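Local coordinates for lipoprotein (Burkholderia cenocepacia, PDB 4QHQ), which binds methionine and probably delivers it to an ABC transporter as the substrate-binding lipoprotein of a nutrient uptake system, at residues K101-N106 against S152-A157. Residues are numbered along the deposited sequence; the frame is centred on the assembly and turned at random.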
ATOM      1  N   LYS A 101      22.916   5.801  -0.014  1.00 19.97           N
ATOM      2  CA  LYS A 101      22.052   5.078  -0.939  1.00 18.84           C
ATOM      3  C   LYS A 101      20.683   4.877  -0.313  1.00 17.43           C
ATOM      4  O   LYS A 101      20.581   4.339   0.788  1.00 17.08           O
ATOM      5  CB  LYS A 101      22.642   3.701  -1.233  1.00 24.82           C
ATOM      6  CG  LYS A 101      23.809   3.688  -2.204  1.00 32.59           C
ATOM      7  CD  LYS A 101      24.227   2.251  -2.525  1.00 34.42           C
ATOM      8  CE  LYS A 101      23.042   1.412  -3.005  1.00 36.63           C
ATOM      9  NZ  LYS A 101      23.429  -0.009  -3.282  1.00 29.39           N
ATOM     10  N   LEU A 102      19.636   5.312  -1.008  1.00 18.40           N
ATOM     11  CA  LEU A 102      18.267   5.042  -0.583  1.00 15.79           C
ATOM     12  C   LEU A 102      17.567   4.222  -1.651  1.00 16.52           C
ATOM     13  O   LEU A 102      17.989   4.196  -2.808  1.00 20.50           O
ATOM     14  CB  LEU A 102      17.484   6.338  -0.368  1.00 21.12           C
ATOM     15  CG  LEU A 102      18.022   7.361   0.628  1.00 27.77           C
ATOM     16  CD1 LEU A 102      16.968   8.411   0.948  1.00 29.07           C
ATOM     17  CD2 LEU A 102      18.489   6.670   1.887  1.00 35.68           C
ATOM     18  N   ALA A 103      16.507   3.540  -1.258  1.00 16.08           N
ATOM     19  CA  ALA A 103      15.679   2.823  -2.208  1.00 15.17           C
ATOM     20  C   ALA A 103      14.220   3.176  -1.955  1.00 15.40           C
ATOM     21  O   ALA A 103      13.796   3.306  -0.801  1.00 14.13           O
ATOM     22  CB  ALA A 103      15.911   1.328  -2.088  1.00 13.79           C
ATOM     23  N   VAL A 104      13.482   3.380  -3.044  1.00 13.49           N
ATOM     24  CA  VAL A 104      12.047   3.656  -2.981  1.00 13.27           C
ATOM     25  C   VAL A 104      11.303   2.778  -3.999  1.00 11.59           C
ATOM     26  O   VAL A 104      11.923   2.255  -4.934  1.00 12.51           O
ATOM     27  CB  VAL A 104      11.735   5.155  -3.264  1.00 13.09           C
ATOM     28  CG1 VAL A 104      12.401   6.054  -2.224  1.00 13.50           C
ATOM     29  CG2 VAL A 104      12.142   5.546  -4.673  1.00 12.96           C
ATOM     30  N   PRO A 105       9.974   2.609  -3.824  1.00 10.30           N
ATOM     31  CA  PRO A 105       9.201   1.885  -4.836  1.00 11.32           C
ATOM     32  C   PRO A 105       9.275   2.538  -6.217  1.00 14.21           C
ATOM     33  O   PRO A 105       9.561   3.731  -6.330  1.00 15.12           O
ATOM     34  CB  PRO A 105       7.768   1.972  -4.302  1.00 10.15           C
ATOM     35  CG  PRO A 105       7.912   2.151  -2.812  1.00 11.15           C
ATOM     36  CD  PRO A 105       9.121   3.050  -2.704  1.00 10.05           C
ATOM     37  N   ASN A 106       9.020   1.750  -7.259  1.00 11.51           N
ATOM     38  CA  ASN A 106       9.144   2.239  -8.632  1.00 13.58           C
ATOM     39  C   ASN A 106       7.841   2.344  -9.428  1.00 12.66           C
ATOM     40  O   ASN A 106       7.874   2.615 -10.629  1.00 16.72           O
ATOM     41  CB  ASN A 106      10.152   1.395  -9.432  1.00 15.09           C
ATOM     42  CG  ASN A 106       9.696  -0.031  -9.649  1.00 15.26           C
ATOM     43  OD1 ASN A 106       8.592  -0.413  -9.268  1.00 14.97           O
ATOM     44  ND2 ASN A 106      10.535  -0.820 -10.320  1.00 18.45           N
ATOM     45  N   SER A 152      17.693   4.657  -5.529  1.00 20.86           N
ATOM     46  CA  SER A 152      17.309   3.560  -6.394  1.00 21.31           C
ATOM     47  C   SER A 152      15.786   3.447  -6.398  1.00 20.76           C
ATOM     48  O   SER A 152      15.141   3.624  -5.357  1.00 20.70           O
ATOM     49  CB  SER A 152      17.906   2.245  -5.889  1.00 24.12           C
ATOM     50  OG  SER A 152      19.287   2.148  -6.194  1.00 28.18           O
ATOM     51  N   GLU A 153      15.225   3.164  -7.571  1.00 18.78           N
ATOM     52  CA  GLU A 153      13.802   2.889  -7.731  1.00 18.03           C
ATOM     53  C   GLU A 153      13.649   1.409  -8.033  1.00 18.95           C
ATOM     54  O   GLU A 153      14.088   0.930  -9.086  1.00 21.08           O
ATOM     55  CB  GLU A 153      13.252   3.725  -8.877  1.00 20.05           C
ATOM     56  CG  GLU A 153      13.471   5.213  -8.682  1.00 23.90           C
ATOM     57  CD  GLU A 153      13.635   5.956  -9.992  1.00 28.91           C
ATOM     58  OE1 GLU A 153      14.634   5.704 -10.706  1.00 30.57           O
ATOM     59  OE2 GLU A 153      12.774   6.797 -10.311  1.00 31.69           O
ATOM     60  N   LEU A 154      13.041   0.684  -7.105  1.00 16.63           N
ATOM     61  CA  LEU A 154      12.960  -0.763  -7.199  1.00 17.31           C
ATOM     62  C   LEU A 154      11.525  -1.233  -7.058  1.00 16.74           C
ATOM     63  O   LEU A 154      10.664  -0.501  -6.560  1.00 15.42           O
ATOM     64  CB  LEU A 154      13.817  -1.413  -6.110  1.00 18.05           C
ATOM     65  CG  LEU A 154      15.274  -0.932  -6.019  1.00 24.45           C
ATOM     66  CD1 LEU A 154      15.985  -1.596  -4.847  1.00 26.46           C
ATOM     67  CD2 LEU A 154      16.004  -1.203  -7.316  1.00 25.59           C
ATOM     68  N   ASP A 155      11.274  -2.473  -7.456  1.00 16.90           N
ATOM     69  CA  ASP A 155       9.949  -3.049  -7.320  1.00 17.15           C
ATOM     70  C   ASP A 155       9.560  -3.045  -5.848  1.00 16.92           C
ATOM     71  O   ASP A 155      10.371  -3.389  -4.996  1.00 15.74           O
ATOM     72  CB  ASP A 155       9.922  -4.473  -7.883  1.00 21.36           C
ATOM     73  CG  ASP A 155      10.070  -4.510  -9.395  1.00 34.22           C
ATOM     74  OD1 ASP A 155       9.995  -3.439 -10.035  1.00 37.18           O
ATOM     75  OD2 ASP A 155      10.242  -5.619  -9.945  1.00 40.85           O
ATOM     76  N   ALA A 156       8.342  -2.614  -5.547  1.00 13.72           N
ATOM     77  CA  ALA A 156       7.910  -2.443  -4.166  1.00 11.36           C
ATOM     78  C   ALA A 156       8.127  -3.693  -3.313  1.00 10.16           C
ATOM     79  O   ALA A 156       8.539  -3.591  -2.157  1.00 13.38           O
ATOM     80  CB  ALA A 156       6.433  -2.010  -4.112  1.00 11.76           C
ATOM     81  N   ALA A 157       7.876  -4.866  -3.880  1.00 11.13           N
ATOM     82  CA  ALA A 157       7.966  -6.090  -3.097  1.00 11.32           C
ATOM     83  C   ALA A 157       9.407  -6.455  -2.755  1.00 12.25           C
ATOM     84  O   ALA A 157       9.648  -7.194  -1.796  1.00 14.72           O
ATOM     85  CB  ALA A 157       7.279  -7.235  -3.820  1.00 13.89           C
TER
HETATM   86  O   HOH W   1      20.983   3.557  -4.372  1.00 28.47           O
HETATM   87  O   HOH W   2       6.646  -0.897  -7.316  1.00 12.82           O
HETATM   88  O   HOH W   3      13.096  -0.043 -11.340  1.00 26.05           O
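Three backbone hydrogen bonds zip Leu102 and Val104 to Ser152 and Leu154: Ser152 N reaches Leu102 O at 2.8 Å, Val104 N reaches Ser152 O at 2.9 Å, and Leu154 N closes on Val104 O at 2.9 Å. CA-H...O contacts from Ala103 to Ser152 O and from Glu153 to Val104 O fill in between them. On the face that carries Ala103 and Ser152, the Ala103 methyl meets Leu154 CD1 at 4.0 Å; on the opposite face, with Val104 and Glu153, Val104 CG2 lies near Ser152 O. Past the last bridge, Pro105 CB touches Ala156 CB at 4.2 Å.

This is the parallel edge of a five-stranded mixed sheet in one lobe of a periplasmic-binding-protein fold, with 150-154 outermost and 101-105 bonded on its other side to 168-171.

Where the strands end, Asn106 takes over. A chi1 of 66° wedges its CG between its own main-chain N and C and swings the amide back onto the Leu154 carbonyl, bringing ND2 to Asp155 OD1 at 2.7 Å. The N-H points at OD1 at 151°, with OD1 a little out of the amide plane; the carboxylate is twisted 63° from that plane. ND2 is also held through water by Glu153 O, and OD1 of Asn106 through another water by Ala156 N, which fixes the rotation of the amide.

Leu102 packs on Leu118, Val104 on Ala114, and Pro105 on Asn110 and Ala114, all in helix 108-120. Beyond the strand ends the chain turns toward the cleft: Ala156 packs on Tyr175, its side chain about 7 Å from the bound methionine.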